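Local structure of 1H-3-hydroxy-4-oxoquinoline 2,4-dioxygenase (3IBT) at residues L24-G29 and K38-L43; W30-R35 and V92-G97. The protein catalyses the cofactor-independent, ring-cleaving dioxygenation of 3-hydroxy-1H-quinolin-4-one to N-formylanthranilate and carbon monoxide during oxoquinoline degradation. All coordinates share one frame; numbering follows the deposited sequence.

Contact 1. Residues L24-G29 and K38-L43; sequences LFLLSG and KNLAPL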
loop_
_atom_site.group_PDB
_atom_site.type_symbol
_atom_site.label_atom_id
_atom_site.label_comp_id
_atom_site.label_asym_id
_atom_site.label_seq_id
_atom_site.Cartn_x
_atom_site.Cartn_y
_atom_site.Cartn_z
ATOM N N LEU A 24 -14.401 1.616 -3.322
ATOM C CA LEU A 24 -13.001 1.439 -3.651
ATOM C C LEU A 24 -12.192 1.977 -2.502
ATOM O O LEU A 24 -12.318 3.150 -2.162
ATOM C CB LEU A 24 -12.666 2.259 -4.886
ATOM C CG LEU A 24 -11.571 1.742 -5.819
ATOM C CD1 LEU A 24 -11.323 2.751 -6.938
ATOM C CD2 LEU A 24 -10.304 1.496 -5.082
ATOM N N PHE A 25 -11.366 1.134 -1.898
ATOM C CA PHE A 25 -10.538 1.565 -0.780
ATOM C C PHE A 25 -9.153 1.962 -1.257
ATOM O O PHE A 25 -8.500 1.204 -2.033
ATOM C CB PHE A 25 -10.383 0.436 0.236
ATOM C CG PHE A 25 -11.507 0.327 1.208
ATOM C CD1 PHE A 25 -12.555 -0.542 0.966
ATOM C CD2 PHE A 25 -11.496 1.076 2.384
ATOM C CE1 PHE A 25 -13.630 -0.666 1.893
ATOM C CE2 PHE A 25 -12.565 0.984 3.334
ATOM C CZ PHE A 25 -13.634 0.108 3.092
ATOM N N LEU A 26 -8.687 3.126 -0.798
ATOM C CA LEU A 26 -7.308 3.511 -1.066
ATOM C C LEU A 26 -6.435 3.370 0.177
ATOM O O LEU A 26 -6.510 4.226 1.061
ATOM C CB LEU A 26 -7.247 4.923 -1.660
ATOM C CG LEU A 26 -7.682 5.162 -3.111
ATOM C CD1 LEU A 26 -7.003 6.420 -3.638
ATOM C CD2 LEU A 26 -7.365 3.990 -4.042
ATOM N N LEU A 27 -5.607 2.313 0.227
ATOM C CA LEU A 27 -4.818 1.915 1.435
ATOM C C LEU A 27 -3.329 2.172 1.316
ATOM O O LEU A 27 -2.672 1.624 0.424
ATOM C CB LEU A 27 -4.972 0.418 1.722
ATOM C CG LEU A 27 -6.365 -0.202 1.796
ATOM C CD1 LEU A 27 -6.313 -1.761 1.688
ATOM C CD2 LEU A 27 -7.066 0.282 3.054
ATOM N N SER A 28 -2.773 2.941 2.241
ATOM C CA SER A 28 -1.347 3.313 2.154
ATOM C C SER A 28 -0.259 2.255 2.618
ATOM O O SER A 28 -0.569 1.126 3.002
ATOM C CB SER A 28 -1.142 4.613 2.920
ATOM O OG SER A 28 -0.791 4.288 4.240
ATOM N N GLY A 29 1.015 2.637 2.588
ATOM C CA GLY A 29 2.036 1.844 3.244
ATOM C C GLY A 29 2.143 2.255 4.696
ATOM O O GLY A 29 1.331 3.072 5.179
ATOM N N LYS A 38 -3.702 12.155 -2.236
ATOM C CA LYS A 38 -4.347 13.442 -2.305
ATOM C C LYS A 38 -4.639 13.811 -3.736
ATOM O O LYS A 38 -5.675 14.464 -4.000
ATOM C CB LYS A 38 -3.535 14.541 -1.605
ATOM C CG LYS A 38 -2.225 14.916 -2.287
ATOM C CD LYS A 38 -1.602 16.097 -1.554
ATOM C CE LYS A 38 -0.626 16.839 -2.473
ATOM N NZ LYS A 38 0.638 17.339 -1.820
ATOM N N ASN A 39 -3.742 13.378 -4.648
ATOM C CA ASN A 39 -3.880 13.696 -6.084
ATOM C C ASN A 39 -4.781 12.708 -6.766
ATOM O O ASN A 39 -5.586 13.093 -7.586
ATOM C CB ASN A 39 -2.544 13.769 -6.816
ATOM C CG ASN A 39 -1.671 14.920 -6.341
ATOM O OD1 ASN A 39 -2.163 15.945 -5.817
ATOM N ND2 ASN A 39 -0.345 14.757 -6.515
ATOM N N LEU A 40 -4.688 11.447 -6.379
ATOM C CA LEU A 40 -5.413 10.373 -7.061
ATOM C C LEU A 40 -6.910 10.276 -6.699
ATOM O O LEU A 40 -7.766 9.991 -7.542
ATOM C CB LEU A 40 -4.672 9.058 -6.824
ATOM C CG LEU A 40 -5.405 7.766 -7.013
ATOM C CD1 LEU A 40 -5.839 7.657 -8.456
ATOM C CD2 LEU A 40 -4.467 6.720 -6.622
ATOM N N ALA A 41 -7.221 10.540 -5.443
ATOM C CA ALA A 41 -8.582 10.404 -4.960
ATOM C C ALA A 41 -9.555 11.334 -5.639
ATOM O O ALA A 41 -10.588 10.856 -6.093
ATOM C CB ALA A 41 -8.673 10.535 -3.447
ATOM N N PRO A 42 -9.266 12.659 -5.719
ATOM C CA PRO A 42 -10.299 13.507 -6.347
ATOM C C PRO A 42 -10.619 13.072 -7.772
ATOM O O PRO A 42 -11.724 13.288 -8.216
ATOM C CB PRO A 42 -9.673 14.900 -6.323
ATOM C CG PRO A 42 -8.761 14.848 -5.159
ATOM C CD PRO A 42 -8.124 13.487 -5.297
ATOM N N LEU A 43 -9.679 12.419 -8.447
ATOM C CA LEU A 43 -9.928 11.907 -9.778
ATOM C C LEU A 43 -10.912 10.736 -9.726
ATOM O O LEU A 43 -11.906 10.733 -10.458
ATOM C CB LEU A 43 -8.625 11.503 -10.480
ATOM C CG LEU A 43 -7.520 12.554 -10.619
ATOM C CD1 LEU A 43 -6.355 12.075 -11.446
ATOM C CD2 LEU A 43 -8.077 13.855 -11.199
#

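Contact 2. Residues W30-R35 and V92-G97; sequences WCQDHR and VSTSHG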
loop_
_atom_site.group_PDB
_atom_site.type_symbol
_atom_site.label_atom_id
_atom_site.label_comp_id
_atom_site.label_asym_id
_atom_site.label_seq_id
_atom_site.Cartn_x
_atom_site.Cartn_y
_atom_site.Cartn_z
ATOM N N TRP A 30 3.119 1.663 5.401
ATOM C CA TRP A 30 3.423 2.014 6.800
ATOM C C TRP A 30 3.962 3.418 6.818
ATOM O O TRP A 30 4.627 3.826 5.857
ATOM C CB TRP A 30 4.501 1.089 7.373
ATOM C CG TRP A 30 4.024 -0.302 7.603
ATOM C CD1 TRP A 30 3.996 -1.327 6.689
ATOM C CD2 TRP A 30 3.496 -0.837 8.829
ATOM N NE1 TRP A 30 3.478 -2.466 7.274
ATOM C CE2 TRP A 30 3.167 -2.195 8.585
ATOM C CE3 TRP A 30 3.278 -0.301 10.119
ATOM C CZ2 TRP A 30 2.633 -3.032 9.584
ATOM C CZ3 TRP A 30 2.733 -1.127 11.105
ATOM C CH2 TRP A 30 2.414 -2.476 10.832
ATOM N N CYS A 31 3.673 4.160 7.877
ATOM C CA CYS A 31 4.204 5.503 7.987
ATOM C C CYS A 31 3.766 6.420 6.858
ATOM O O CYS A 31 4.522 7.330 6.451
ATOM C CB CYS A 31 5.714 5.443 8.007
ATOM S SG CYS A 31 6.274 4.791 9.555
ATOM N N GLN A 32 2.561 6.154 6.341
ATOM C CA GLN A 32 1.913 6.997 5.338
ATOM C C GLN A 32 0.464 7.314 5.698
ATOM O O GLN A 32 -0.150 6.736 6.632
ATOM C CB GLN A 32 1.912 6.361 3.963
ATOM C CG GLN A 32 3.066 6.699 3.136
ATOM C CD GLN A 32 3.315 5.588 2.130
ATOM O OE1 GLN A 32 2.855 4.462 2.337
ATOM N NE2 GLN A 32 4.016 5.896 1.019
ATOM N N ASP A 33 -0.085 8.209 4.885
ATOM C CA ASP A 33 -1.382 8.697 5.150
ATOM C C ASP A 33 -2.388 8.620 4.009
ATOM O O ASP A 33 -2.039 8.201 2.909
ATOM C CB ASP A 33 -1.276 10.110 5.623
ATOM C CG ASP A 33 -2.340 10.389 6.551
ATOM O OD1 ASP A 33 -2.949 9.349 6.912
ATOM O OD2 ASP A 33 -2.596 11.565 6.919
ATOM N N HIS A 34 -3.631 9.027 4.279
ATOM C CA HIS A 34 -4.602 9.229 3.226
ATOM C C HIS A 34 -4.096 10.354 2.294
ATOM O O HIS A 34 -4.473 10.427 1.110
ATOM C CB HIS A 34 -5.972 9.553 3.827
ATOM C CG HIS A 34 -6.061 10.916 4.439
ATOM N ND1 HIS A 34 -5.159 11.376 5.372
ATOM C CD2 HIS A 34 -6.945 11.924 4.252
ATOM C CE1 HIS A 34 -5.478 12.605 5.738
ATOM N NE2 HIS A 34 -6.558 12.962 5.069
ATOM N N ARG A 35 -3.212 11.205 2.815
ATOM C CA ARG A 35 -2.567 12.246 2.001
ATOM C C ARG A 35 -1.663 11.645 0.889
ATOM O O ARG A 35 -1.259 12.305 -0.055
ATOM C CB ARG A 35 -1.809 13.229 2.910
ATOM C CG ARG A 35 -2.712 13.903 3.939
ATOM C CD ARG A 35 -1.955 14.679 5.051
ATOM N NE ARG A 35 -1.142 13.803 5.912
ATOM C CZ ARG A 35 -0.125 14.197 6.690
ATOM N NH1 ARG A 35 0.240 15.469 6.713
ATOM N NH2 ARG A 35 0.547 13.313 7.431
ATOM N N VAL A 92 -7.123 -0.837 -3.285
ATOM C CA VAL A 92 -5.916 -0.514 -3.982
ATOM C C VAL A 92 -4.949 -0.171 -2.907
ATOM O O VAL A 92 -5.201 0.715 -2.107
ATOM C CB VAL A 92 -6.114 0.722 -4.885
ATOM C CG1 VAL A 92 -4.795 1.448 -5.162
ATOM C CG2 VAL A 92 -6.840 0.359 -6.193
ATOM N N SER A 93 -3.829 -0.872 -2.875
ATOM C CA SER A 93 -2.866 -0.663 -1.792
ATOM C C SER A 93 -1.489 -0.253 -2.280
ATOM O O SER A 93 -1.105 -0.498 -3.431
ATOM C CB SER A 93 -2.778 -1.898 -0.867
ATOM O OG SER A 93 -2.395 -3.066 -1.579
ATOM N N THR A 94 -0.757 0.398 -1.392
ATOM C CA THR A 94 0.575 0.882 -1.694
ATOM C C THR A 94 1.658 0.095 -0.969
ATOM O O THR A 94 1.517 -0.247 0.225
ATOM C CB THR A 94 0.671 2.355 -1.320
ATOM O OG1 THR A 94 0.450 3.120 -2.504
ATOM C CG2 THR A 94 2.074 2.737 -0.686
ATOM N N SER A 95 2.734 -0.212 -1.697
ATOM C CA SER A 95 3.943 -0.663 -1.039
ATOM C C SER A 95 3.635 -1.847 -0.096
ATOM O O SER A 95 3.088 -2.851 -0.547
ATOM C CB SER A 95 4.558 0.518 -0.274
ATOM O OG SER A 95 5.817 0.153 0.256
ATOM N N HIS A 96 3.962 -1.729 1.193
ATOM C CA HIS A 96 3.801 -2.866 2.104
ATOM C C HIS A 96 2.398 -2.960 2.690
ATOM O O HIS A 96 2.080 -3.911 3.426
ATOM C CB HIS A 96 4.947 -2.971 3.104
ATOM C CG HIS A 96 6.275 -2.941 2.432
ATOM N ND1 HIS A 96 6.763 -4.013 1.703
ATOM C CD2 HIS A 96 7.184 -1.947 2.288
ATOM C CE1 HIS A 96 7.938 -3.696 1.181
ATOM N NE2 HIS A 96 8.222 -2.451 1.524
ATOM N N GLY A 97 1.556 -1.994 2.307
ATOM C CA GLY A 97 0.111 -2.092 2.510
ATOM C C GLY A 97 -0.437 -3.300 1.758
ATOM O O GLY A 97 -1.459 -3.851 2.126
#

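Contact 1. Residues L24-G29 and K38-L43
Strand 23-27 and the start of the short helix 40-44 come closest at Leu26 and Ala41, whose CA atoms are 8.0 Å apart, so the gap is bridged by side chains alone. The CB of Leu26 leaves the strand toward segment 38-43, CG is anti to the carbonyl carbon (chi1 -74°), and a single branch, CD1, does the touching. Leu40 reaches back from the helix, its CG turned anti to the backbone N. Leu26 CD1 rests 3.9 Å from Leu40 CD2 and 4.0 Å from Leu40 CG, and the two side chains run at a slant to each other. The methyl of Ala41 adds a looser touch, with its CB 4.4 Å from Leu26 CD1. The two elements belong to a beta-alpha-beta unit of the alpha/beta-hydrolase fold: the chain leaves strand 23-27, passes through helix 40-44 and returns as the neighbouring parallel strand 49-53. Leu26 also touches Phe37 and Cys52, while Leu40 packs on Val254 and Ala255 of helix 251-261. Just after the strand, Ser28 OG donates to Gly29 O at 2.6 Å, lying in the carbonyl plane on a lone pair, and the carbonyl oxygen of Ser28 accepts a hydrogen bond from Trp55 NE1.

Contact 2. Residues W30-R35 and V92-G97
Trp30 and His96 both hold CG anti to the carbonyl carbon and beside the backbone N; in Trp30 this rotation (chi1 -71°) swings the indole nearer to the 92-97 segment than its CB direction alone would bring it. Trp30 CD1 then lies 4.1 Å from His96 CB, which sits at the edge of the indole, near its plane, and the two side chains cross at about a right angle. Gln32, extended beyond CG, turns the O/N end of its amide to the Thr94 methyl, which lies not far from the amide plane: OE1 of Gln32 is 3.6 Å and its NE2 4.1 Å from Thr94 CG2. The amide oxygen also accepts a weak hydrogen bond from Gly29 N. Residues 93-97, Ser-Thr-Ser-His-Gly, form the nucleophile elbow of the alpha/beta-hydrolase fold, the sharp turn that follows strand 89-94. At its apex Ser95 has phi 53° and psi -123°, the positive phi characteristic of the nucleophile position in this motif, and a type II' turn from Thr94 to Gly97 is closed by Gly97 N donating to Thr94 O at 2.7 Å. Trp30, Cys31, Gln32, Thr94 and Ser95 probably bind the substrate, and the side chain of Ser95 touches His244, the probable proton donor/acceptor. Within 30-35, Arg35 NE forms a salt bridge with Asp33 OD2 at 2.9 Å, a bent bond to the anti lone pair with the oxygen tilted out of the guanidinium plane, and Arg35 NH1 pairs with Glu169.

The centres of the two contacts lie 9 Å apart; both reach the same sheet, in which strands 23-27 and 89-94 are parallel neighbours. Their segments alternate along the chain: 24-29 leads directly into 30-35, then come 38-43 and, much later, 92-97. Backbone pairing joins them, with probable hydrogen bonds from Val92 N to Phe25 O (2.8 Å) and from Leu27 N to Val92 O (2.9 Å), and Leu26 CD2 packs against Val92 CB. Contact 1 thus ties a strand to its covering helix, whereas contact 2 lies at the C-terminal ends of the two strands, where an alpha/beta-hydrolase places its active site and where this enzyme probably holds its substrate.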